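Side-chain contacts in chemotaxis protein CheX (Desulfovibrio desulfuricans subsp. desulfuricans str. G20, PDB 3HM4), which probably acts as a chemotaxis phosphatase of the CheC-like clan, removing the phosphoryl group from the response regulator CheY: residues 14-19 / 101-106; 71-76 / 89-94; 79-82 / 86-89. All blocks are in the same frame, centred on the assembly; numbering follows the deposited sequence.

In the fold
All three contacts use the long helix 84-109, interactions 2 and 3 on adjoining turns and interaction 1 further along. Interaction 1 pairs it with helix 10-25 and interaction 2 with helix 66-77; in both, alanines pack against apolar side chains or the backbone in a partly buried setting, and no direct hydrogen bond crosses. Interaction 3 lies at the surface, where the loop after helix 66-77 turns back to the first turns of helix 84-109 and waters bridge D87 and Q82 beside a few van der Waals contacts. Interactions 2 and 3 touch, with V73 resting on D87 and T88, and share K89, which reaches the second subunit. Interaction 1 stands apart, its centre about 17 Å from that of interaction 2.

Interaction 1. Residues 14-19 / 101-106; sequences VTATTN and GQARAA
A16 puts its methyl group straight against the helix turn at Q102 and A103. Its CB lies 3.5 Å from the backbone N of A103 and 3.7 Å from CB of Q102, and the methyls of the two alanines, A16 CB and A103 CB, meet at 4.0 Å. With so little side chain in between, the axes come within 8.3 Å of each other, and the CA atoms of A16 and A103 are 5.3 Å apart. The segments run roughly antiparallel, at 144°. They belong to helices 10-25 and 84-109, which lie side by side in the CheX fold; on the other side of helix 10-25, T17 rests on F142, F149 and V151 of the antiparallel sheet. Q102 closes the edge of the seam. Its CG is anti to the carbonyl carbon (chi1 -65°) and the chain stays extended beyond it, which carries the amide alongside helix 10-25 toward N19, with V20 also in touch. There OE1 of Q102 comes 4.0 Å from CB of N19. Water 1 bridges the two amides, donating to Q102 OE1 at 3.0 Å and accepting from N19 ND2 at 3.2 Å, for one of the two conformers modelled for N19.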
ATOM      1  N   VAL A  14     -17.584  -0.324   5.099  1.00 15.30           N
ATOM      2  CA  VAL A  14     -18.476   0.543   4.324  1.00 16.32           C
ATOM      3  C   VAL A  14     -18.949   1.731   5.196  1.00 16.34           C
ATOM      4  O   VAL A  14     -18.871   2.889   4.765  1.00 16.66           O
ATOM      5  CB  VAL A  14     -19.682  -0.229   3.747  1.00 16.68           C
ATOM      6  CG1 VAL A  14     -20.668   0.711   3.024  1.00 18.52           C
ATOM      7  CG2 VAL A  14     -19.192  -1.321   2.777  1.00 18.59           C
ATOM      8  N   THR A  15     -19.429   1.446   6.401  1.00 16.46           N
ATOM      9  CA  THR A  15     -19.880   2.508   7.303  1.00 16.61           C
ATOM     10  C   THR A  15     -18.759   3.490   7.632  1.00 16.41           C
ATOM     11  O   THR A  15     -18.976   4.694   7.613  1.00 16.34           O
ATOM     12  CB  THR A  15     -20.476   1.921   8.586  1.00 18.75           C
ATOM     13  OG1 THR A  15     -21.631   1.145   8.252  1.00 21.33           O
ATOM     14  CG2 THR A  15     -20.859   3.007   9.601  1.00 20.86           C
ATOM     15  N   ALA A  16     -17.570   2.974   7.929  1.00 15.08           N
ATOM     16  CA  ALA A  16     -16.447   3.862   8.216  1.00 14.15           C
ATOM     17  C   ALA A  16     -16.142   4.790   7.020  1.00 15.25           C
ATOM     18  O   ALA A  16     -15.888   5.976   7.171  1.00 15.60           O
ATOM     19  CB  ALA A  16     -15.193   3.062   8.604  1.00 16.25           C
ATOM     20  N   THR A  17     -16.113   4.190   5.829  1.00 14.10           N
ATOM     21  CA  THR A  17     -15.834   4.942   4.592  1.00 13.88           C
ATOM     22  C   THR A  17     -16.890   6.035   4.348  1.00 14.84           C
ATOM     23  O   THR A  17     -16.549   7.188   4.088  1.00 16.01           O
ATOM     24  CB  THR A  17     -15.705   4.008   3.398  1.00 14.10           C
ATOM     25  OG1 THR A  17     -14.616   3.122   3.648  1.00 15.01           O
ATOM     26  CG2 THR A  17     -15.397   4.789   2.134  1.00 15.72           C
ATOM     27  N   THR A  18     -18.149   5.631   4.471  1.00 14.39           N
ATOM     28  CA  THR A  18     -19.236   6.583   4.282  1.00 15.89           C
ATOM     29  C   THR A  18     -19.142   7.722   5.282  1.00 17.18           C
ATOM     30  O   THR A  18     -19.201   8.921   4.893  1.00 17.60           O
ATOM     31  CB  THR A  18     -20.614   5.864   4.373  1.00 15.84           C
ATOM     32  OG1 THR A  18     -20.675   4.786   3.420  1.00 18.00           O
ATOM     33  CG2 THR A  18     -21.791   6.861   4.197  1.00 17.53           C
ATOM     34  N   ASN A  19     -18.941   7.374   6.554  1.00 15.96           N
ATOM     35  CA  ASN A  19     -18.884   8.408   7.593  0.60 16.18           C
ATOM     36  C   ASN A  19     -17.699   9.339   7.410  1.00 15.96           C
ATOM     37  O   ASN A  19     -17.852  10.545   7.522  1.00 17.93           O
ATOM     38  CB  ASN A  19     -18.870   7.785   8.988  0.60 16.13           C
ATOM     39  CG  ASN A  19     -20.191   7.122   9.360  0.60 19.46           C
ATOM     40  OD1 ASN A  19     -21.212   7.303   8.689  0.60 20.50           O
ATOM     41  ND2 ASN A  19     -20.167   6.329  10.425  0.60 21.17           N
ATOM     42  N   GLY A 101      -9.013   3.677  11.392  1.00 12.72           N
ATOM     43  CA  GLY A 101      -9.360   3.790  12.821  1.00 13.38           C
ATOM     44  C   GLY A 101     -10.810   3.446  13.098  1.00 13.52           C
ATOM     45  O   GLY A 101     -11.128   2.665  14.011  1.00 14.77           O
ATOM     46  N   GLN A 102     -11.703   3.963  12.255  1.00 13.58           N
ATOM     47  CA  GLN A 102     -13.144   3.721  12.443  1.00 13.61           C
ATOM     48  C   GLN A 102     -13.575   2.306  12.124  1.00 14.08           C
ATOM     49  O   GLN A 102     -14.371   1.731  12.837  1.00 15.00           O
ATOM     50  CB  GLN A 102     -13.961   4.759  11.684  1.00 15.54           C
ATOM     51  CG  GLN A 102     -13.730   6.135  12.277  1.00 16.54           C
ATOM     52  CD  GLN A 102     -14.552   7.235  11.653  1.00 19.94           C
ATOM     53  OE1 GLN A 102     -15.638   7.002  11.152  1.00 21.47           O
ATOM     54  NE2 GLN A 102     -14.028   8.448  11.711  1.00 19.98           N
ATOM     55  N   ALA A 103     -13.028   1.721  11.064  1.00 13.38           N
ATOM     56  CA  ALA A 103     -13.367   0.346  10.683  1.00 13.57           C
ATOM     57  C   ALA A 103     -12.866  -0.599  11.771  1.00 12.96           C
ATOM     58  O   ALA A 103     -13.590  -1.527  12.170  1.00 14.34           O
ATOM     59  CB  ALA A 103     -12.761  -0.012   9.321  1.00 14.54           C
ATOM     60  N   ARG A 104     -11.639  -0.359  12.250  1.00 12.75           N
ATOM     61  CA  ARG A 104     -11.094  -1.227  13.312  1.00 12.22           C
ATOM     62  C   ARG A 104     -11.823  -1.052  14.645  1.00 12.91           C
ATOM     63  O   ARG A 104     -12.030  -2.041  15.348  1.00 14.01           O
ATOM     64  CB  ARG A 104      -9.585  -1.045  13.443  1.00 11.97           C
ATOM     65  CG  ARG A 104      -8.849  -1.549  12.222  1.00 12.36           C
ATOM     66  CD  ARG A 104      -7.345  -1.434  12.302  1.00 12.31           C
ATOM     67  NE  ARG A 104      -6.908  -0.047  12.388  1.00 13.20           N
ATOM     68  CZ  ARG A 104      -6.521   0.611  13.477  1.00 14.42           C
ATOM     69  NH1 ARG A 104      -6.408  -0.008  14.640  1.00 14.36           N
ATOM     70  NH2 ARG A 104      -6.171   1.893  13.376  1.00 15.44           N
ATOM     71  N   ALA A 105     -12.290   0.168  14.949  1.00 15.27           N
ATOM     72  CA  ALA A 105     -13.099   0.366  16.163  1.00 15.97           C
ATOM     73  C   ALA A 105     -14.390  -0.454  16.040  1.00 15.67           C
ATOM     74  O   ALA A 105     -14.789  -1.142  16.990  1.00 17.12           O
ATOM     75  CB  ALA A 105     -13.408   1.837  16.402  1.00 17.10           C
ATOM     76  N   ALA A 106     -15.036  -0.426  14.867  1.00 15.95           N
ATOM     77  CA  ALA A 106     -16.270  -1.225  14.612  1.00 16.49           C
ATOM     78  C   ALA A 106     -16.026  -2.736  14.711  1.00 15.60           C
ATOM     79  O   ALA A 106     -16.817  -3.477  15.285  1.00 18.10           O
ATOM     80  CB  ALA A 106     -16.912  -0.866  13.275  1.00 18.07           C
TER
HETATM   81  O   HOH W   1     -17.615   4.846  11.538  1.00 28.49           O

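Interaction 2. Residues 71-76 / 89-94; sequences AVVKAM and KDAVGE
The carbonyl oxygen of A91 is met by the end of M76, a selenomethionine: CE comes within 3.7 Å of A91 O, and SE lies 3.9 Å from the same oxygen. These are van der Waals contacts, made by one of two modelled conformers. The chain of M76 runs out extended to SE and then bends (chi3 70°), laying the terminal methyl against the backbone of A91 and bringing CE to 4.4 Å from CB of E94. The methyl of A91 points at helix 66-77 and fits between two side chains one turn apart, with A91 CB 3.9 Å from M76 SE and 4.1 Å from V73 CG2. A chi1 of 169° in V73 sets CG2, the touching branch, opposite the carbonyl carbon and beside the backbone N; the residue also packs on D87, T88 and I81. Beyond the pair, V72 and M76 reach L21 and M24 of helix 10-25. The carboxylate of E94 turns off from segment 71-76. The segments cross nearly at right angles, 94°, with axes 9.2 Å apart, a near-perpendicular packing of helices 66-77 and 84-109 with A91 at the contact. E94 probably corresponds to the glutamate of the Glu-x-x-Asn signature of CheC-like phosphatases, which lies on this long helix.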
ATOM      1  N   ALA A  71     -12.028  16.641  -5.681  1.00 15.08           N
ATOM      2  CA  ALA A  71     -13.137  17.179  -4.844  1.00 14.60           C
ATOM      3  C   ALA A  71     -12.885  16.976  -3.336  1.00 15.95           C
ATOM      4  O   ALA A  71     -13.193  17.850  -2.514  1.00 17.68           O
ATOM      5  CB  ALA A  71     -14.484  16.590  -5.252  1.00 17.15           C
ATOM      6  N   VAL A  72     -12.316  15.823  -2.983  1.00 14.77           N
ATOM      7  CA  VAL A  72     -11.980  15.531  -1.592  1.00 15.28           C
ATOM      8  C   VAL A  72     -10.914  16.504  -1.084  1.00 15.72           C
ATOM      9  O   VAL A  72     -11.073  17.094  -0.010  1.00 17.02           O
ATOM     10  CB  VAL A  72     -11.535  14.076  -1.394  1.00 13.88           C
ATOM     11  CG1 VAL A  72     -10.934  13.831  -0.029  1.00 15.94           C
ATOM     12  CG2 VAL A  72     -12.693  13.143  -1.707  1.00 15.25           C
ATOM     13  N   VAL A  73      -9.866  16.698  -1.867  1.00 14.82           N
ATOM     14  CA  VAL A  73      -8.772  17.597  -1.508  1.00 16.82           C
ATOM     15  C   VAL A  73      -9.315  19.045  -1.360  1.00 18.16           C
ATOM     16  O   VAL A  73      -8.972  19.738  -0.393  1.00 18.99           O
ATOM     17  CB  VAL A  73      -7.590  17.531  -2.514  1.00 17.80           C
ATOM     18  CG1 VAL A  73      -6.583  18.669  -2.266  1.00 20.35           C
ATOM     19  CG2 VAL A  73      -6.921  16.147  -2.461  1.00 17.77           C
ATOM     20  N   LYS A  74     -10.176  19.478  -2.290  1.00 17.36           N
ATOM     21  CA  LYS A  74     -10.761  20.822  -2.219  1.00 19.05           C
ATOM     22  C   LYS A  74     -11.693  20.970  -1.014  1.00 20.97           C
ATOM     23  O   LYS A  74     -11.721  22.034  -0.344  1.00 23.21           O
ATOM     24  CB  LYS A  74     -11.480  21.175  -3.524  1.00 19.43           C
ATOM     25  CG  LYS A  74     -10.556  21.428  -4.664  1.00 22.28           C
ATOM     26  CD  LYS A  74     -11.275  21.865  -5.917  1.00 27.83           C
ATOM     27  CE  LYS A  74     -10.286  22.196  -7.007  1.00 32.64           C
ATOM     28  NZ  LYS A  74     -10.932  22.833  -8.177  1.00 39.29           N
ATOM     29  N   ALA A  75     -12.506  19.962  -0.735  1.00 19.94           N
ATOM     30  CA  ALA A  75     -13.415  20.006   0.419  1.00 20.03           C
ATOM     31  C   ALA A  75     -12.660  20.089   1.748  1.00 20.87           C
ATOM     32  O   ALA A  75     -13.034  20.889   2.621  1.00 23.16           O
ATOM     33  CB  ALA A  75     -14.364  18.835   0.424  1.00 21.15           C
HETATM   34  N   MSE A  76     -11.545  19.371   1.856  1.00 20.88           N
HETATM   35  CA  MSE A  76     -10.786  19.306   3.098  0.80 20.04           C
HETATM   36  C   MSE A  76      -9.831  20.444   3.341  1.00 21.28           C
HETATM   37  O   MSE A  76      -9.667  20.857   4.492  1.00 25.67           O
HETATM   38  CB  MSE A  76     -10.028  17.991   3.170  0.80 18.90           C
HETATM   39  CG  MSE A  76     -11.009  16.874   3.292  0.80 17.75           C
HETATM   40 SE   MSE A  76     -10.168  15.202   3.301  0.60 15.79          SE
HETATM   41  CE  MSE A  76      -9.301  15.290   5.091  0.80 19.90           C
ATOM     42  N   LYS A  89      -1.602  13.927  -0.815  1.00 14.32           N
ATOM     43  CA  LYS A  89      -0.968  13.078   0.181  1.00 14.46           C
ATOM     44  C   LYS A  89      -1.580  13.329   1.556  1.00 14.47           C
ATOM     45  O   LYS A  89      -1.999  12.400   2.247  1.00 15.39           O
ATOM     46  CB  LYS A  89       0.523  13.344   0.224  1.00 15.72           C
ATOM     47  CG  LYS A  89       1.280  12.595   1.295  1.00 17.04           C
ATOM     48  CD  LYS A  89       2.777  12.934   1.285  1.00 20.34           C
ATOM     49  CE  LYS A  89       3.490  12.141   2.361  1.00 22.37           C
ATOM     50  NZ  LYS A  89       4.959  12.188   2.178  1.00 26.56           N
ATOM     51  N   ASP A  90      -1.629  14.600   1.951  1.00 15.53           N
ATOM     52  CA  ASP A  90      -2.118  14.945   3.276  1.00 14.88           C
ATOM     53  C   ASP A  90      -3.605  14.643   3.501  1.00 14.68           C
ATOM     54  O   ASP A  90      -3.999  14.026   4.512  1.00 14.81           O
ATOM     55  CB  ASP A  90      -1.832  16.412   3.634  1.00 15.87           C
ATOM     56  CG  ASP A  90      -0.354  16.701   3.843  1.00 20.44           C
ATOM     57  OD1 ASP A  90       0.447  15.777   4.136  1.00 22.02           O
ATOM     58  OD2 ASP A  90       0.025  17.891   3.689  1.00 21.91           O
ATOM     59  N   ALA A  91      -4.438  15.050   2.546  1.00 13.28           N
ATOM     60  CA  ALA A  91      -5.900  14.906   2.679  1.00 14.24           C
ATOM     61  C   ALA A  91      -6.334  13.445   2.565  1.00 12.45           C
ATOM     62  O   ALA A  91      -7.052  12.915   3.418  1.00 13.40           O
ATOM     63  CB  ALA A  91      -6.638  15.753   1.618  1.00 14.80           C
ATOM     64  N   VAL A  92      -5.867  12.776   1.514  1.00 12.29           N
ATOM     65  CA  VAL A  92      -6.237  11.363   1.316  1.00 12.79           C
ATOM     66  C   VAL A  92      -5.589  10.498   2.380  1.00 11.96           C
ATOM     67  O   VAL A  92      -6.197   9.527   2.836  1.00 12.25           O
ATOM     68  CB  VAL A  92      -5.959  10.888  -0.132  1.00 12.34           C
ATOM     69  CG1 VAL A  92      -6.196   9.353  -0.274  1.00 13.16           C
ATOM     70  CG2 VAL A  92      -6.817  11.708  -1.106  1.00 14.97           C
ATOM     71  N   GLY A  93      -4.376  10.860   2.785  1.00 11.52           N
ATOM     72  CA  GLY A  93      -3.713  10.125   3.860  1.00 12.83           C
ATOM     73  C   GLY A  93      -4.499  10.193   5.170  1.00 12.43           C
ATOM     74  O   GLY A  93      -4.659   9.182   5.860  1.00 13.80           O
ATOM     75  N   GLU A  94      -5.031  11.375   5.487  1.00 13.28           N
ATOM     76  CA  GLU A  94      -5.839  11.495   6.701  1.00 14.92           C
ATOM     77  C   GLU A  94      -7.144  10.735   6.596  1.00 13.47           C
ATOM     78  O   GLU A  94      -7.560  10.063   7.541  1.00 14.29           O
ATOM     79  CB  GLU A  94      -6.077  12.954   7.064  1.00 17.44           C
ATOM     80  CG  GLU A  94      -6.901  13.128   8.356  1.00 18.89           C
ATOM     81  CD  GLU A  94      -6.264  12.491   9.623  1.00 25.27           C
ATOM     82  OE1 GLU A  94      -5.021  12.358   9.711  1.00 28.51           O
ATOM     83  OE2 GLU A  94      -7.014  12.143  10.578  1.00 33.78           O
TER

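Interaction 3. Residues 79-82 / 86-89; sequences DDIQ and QDTK
The carboxylate of D87 reaches back to I81 and Q82, and toward these two its van der Waals contacts run through OD2. CG2 of I81 lies 3.7 Å from D87 OD2, the two side chains passing alongside with their ends pointing opposite ways, and CB of Q82 is 3.5 Å from the same oxygen. In D87 a chi1 of -64° leaves CG beside the backbone N and directs the carboxylate at the loop 79-82. Water-mediated hydrogen bonds form the second group. Water 3 donates to D87 OD2 at 2.7 Å and accepts from the backbone N of Q82 at 3.1 Å. Water 2 donates both to D87 OD1, at 2.7 Å, and to Q82 OE1, at 3.1 Å; water 4 also spans these two oxygens, but its bond to D87 OD1 is weak. D87 OD2 also accepts from the backbone N of D83, just outside the segments, while D83 OD1 accepts from the backbone N of Q86. Both oxygens of D87 are thus held, OD1 by water and OD2 by water and a backbone N-H. Such a hydrated carboxylate, near the N-terminal end of helix 84-109, would probably be stabilised as the anion by the helix dipole.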
ATOM      1  N   ASP A  79     -11.133  25.191  -1.898  1.00 27.41           N
ATOM      2  CA  ASP A  79     -11.344  25.219  -3.378  1.00 27.92           C
ATOM      3  C   ASP A  79     -10.108  25.563  -4.207  1.00 27.56           C
ATOM      4  O   ASP A  79      -9.927  25.060  -5.330  1.00 28.36           O
ATOM      5  CB  ASP A  79     -12.509  26.159  -3.751  1.00 28.86           C
ATOM      6  N   ASP A  80      -9.275  26.437  -3.636  1.00 27.99           N
ATOM      7  CA  ASP A  80      -8.026  26.863  -4.248  0.50 27.54           C
ATOM      8  C   ASP A  80      -6.966  25.882  -3.747  1.00 28.07           C
ATOM      9  O   ASP A  80      -6.694  25.820  -2.561  1.00 27.80           O
ATOM     10  CB  ASP A  80      -7.753  28.327  -3.847  0.50 28.13           C
ATOM     11  CG  ASP A  80      -8.886  29.279  -4.290  0.50 28.11           C
ATOM     12  OD1 ASP A  80      -9.283  29.211  -5.469  0.50 30.13           O
ATOM     13  OD2 ASP A  80      -9.372  30.084  -3.459  0.50 25.75           O
ATOM     14  N   ILE A  81      -6.410  25.060  -4.651  1.00 28.90           N
ATOM     15  CA  ILE A  81      -5.437  24.003  -4.242  1.00 29.36           C
ATOM     16  C   ILE A  81      -4.013  24.507  -4.266  1.00 30.51           C
ATOM     17  O   ILE A  81      -3.470  24.818  -5.334  1.00 32.87           O
ATOM     18  CB  ILE A  81      -5.540  22.691  -5.071  1.00 28.78           C
ATOM     19  CG1 ILE A  81      -6.901  22.029  -4.855  1.00 31.11           C
ATOM     20  CG2 ILE A  81      -4.447  21.715  -4.668  1.00 27.65           C
ATOM     21  CD1 ILE A  81      -7.112  20.745  -5.707  1.00 31.37           C
ATOM     22  N   GLN A  82      -3.393  24.516  -3.078  1.00 29.01           N
ATOM     23  CA  GLN A  82      -2.027  25.017  -2.930  1.00 29.78           C
ATOM     24  C   GLN A  82      -0.963  24.226  -3.714  1.00 29.15           C
ATOM     25  O   GLN A  82      -0.159  24.800  -4.463  1.00 31.50           O
ATOM     26  CB  GLN A  82      -1.665  25.075  -1.445  1.00 30.00           C
ATOM     27  CG  GLN A  82      -0.311  25.718  -1.135  1.00 29.56           C
ATOM     28  CD  GLN A  82      -0.197  26.121   0.325  1.00 33.85           C
ATOM     29  OE1 GLN A  82      -0.696  25.424   1.214  1.00 35.23           O
ATOM     30  NE2 GLN A  82       0.432  27.287   0.579  1.00 32.26           N
ATOM     31  N   GLN A  86       1.270  17.499  -2.539  1.00 18.26           N
ATOM     32  CA  GLN A  86       1.313  17.535  -1.094  1.00 16.95           C
ATOM     33  C   GLN A  86      -0.093  17.463  -0.473  1.00 16.41           C
ATOM     34  O   GLN A  86      -0.302  16.767   0.532  1.00 16.43           O
ATOM     35  CB  GLN A  86       2.020  18.802  -0.591  1.00 18.22           C
ATOM     36  CG  GLN A  86       2.217  18.832   0.903  1.00 17.98           C
ATOM     37  CD  GLN A  86       3.211  17.810   1.396  1.00 21.40           C
ATOM     38  OE1 GLN A  86       4.287  17.681   0.824  1.00 27.92           O
ATOM     39  NE2 GLN A  86       2.865  17.081   2.469  1.00 25.36           N
ATOM     40  N   ASP A  87      -1.041  18.199  -1.046  1.00 16.72           N
ATOM     41  CA  ASP A  87      -2.379  18.270  -0.478  1.00 16.72           C
ATOM     42  C   ASP A  87      -3.129  16.946  -0.663  1.00 15.80           C
ATOM     43  O   ASP A  87      -3.901  16.572   0.224  1.00 15.51           O
ATOM     44  CB  ASP A  87      -3.159  19.472  -1.025  1.00 16.49           C
ATOM     45  CG  ASP A  87      -2.562  20.821  -0.648  1.00 18.42           C
ATOM     46  OD1 ASP A  87      -1.740  20.896   0.267  1.00 20.76           O
ATOM     47  OD2 ASP A  87      -2.944  21.779  -1.337  1.00 21.82           O
ATOM     48  N   THR A  88      -2.894  16.281  -1.793  1.00 14.22           N
ATOM     49  CA  THR A  88      -3.468  14.941  -2.016  1.00 13.78           C
ATOM     50  C   THR A  88      -2.913  13.940  -0.995  1.00 13.98           C
ATOM     51  O   THR A  88      -3.677  13.215  -0.365  1.00 13.96           O
ATOM     52  CB  THR A  88      -3.274  14.441  -3.472  1.00 13.61           C
ATOM     53  OG1 THR A  88      -3.956  15.367  -4.306  1.00 15.68           O
ATOM     54  CG2 THR A  88      -3.846  13.045  -3.680  1.00 14.97           C
ATOM     55  N   LYS A  89      -1.602  13.927  -0.815  1.00 14.32           N
ATOM     56  CA  LYS A  89      -0.968  13.078   0.181  1.00 14.46           C
ATOM     57  C   LYS A  89      -1.580  13.329   1.556  1.00 14.47           C
ATOM     58  O   LYS A  89      -1.999  12.400   2.247  1.00 15.39           O
ATOM     59  CB  LYS A  89       0.523  13.344   0.224  1.00 15.72           C
ATOM     60  CG  LYS A  89       1.280  12.595   1.295  1.00 17.04           C
ATOM     61  CD  LYS A  89       2.777  12.934   1.285  1.00 20.34           C
ATOM     62  CE  LYS A  89       3.490  12.141   2.361  1.00 22.37           C
ATOM     63  NZ  LYS A  89       4.959  12.188   2.178  1.00 26.56           N
TER
HETATM   64  O   HOH W   2       0.402  22.571   0.539  1.00 29.28           O
HETATM   65  O   HOH W   3      -4.921  23.461  -0.571  1.00 31.77           O
HETATM   66  O   HOH W   4      -3.094  23.524   1.358  1.00 46.72           O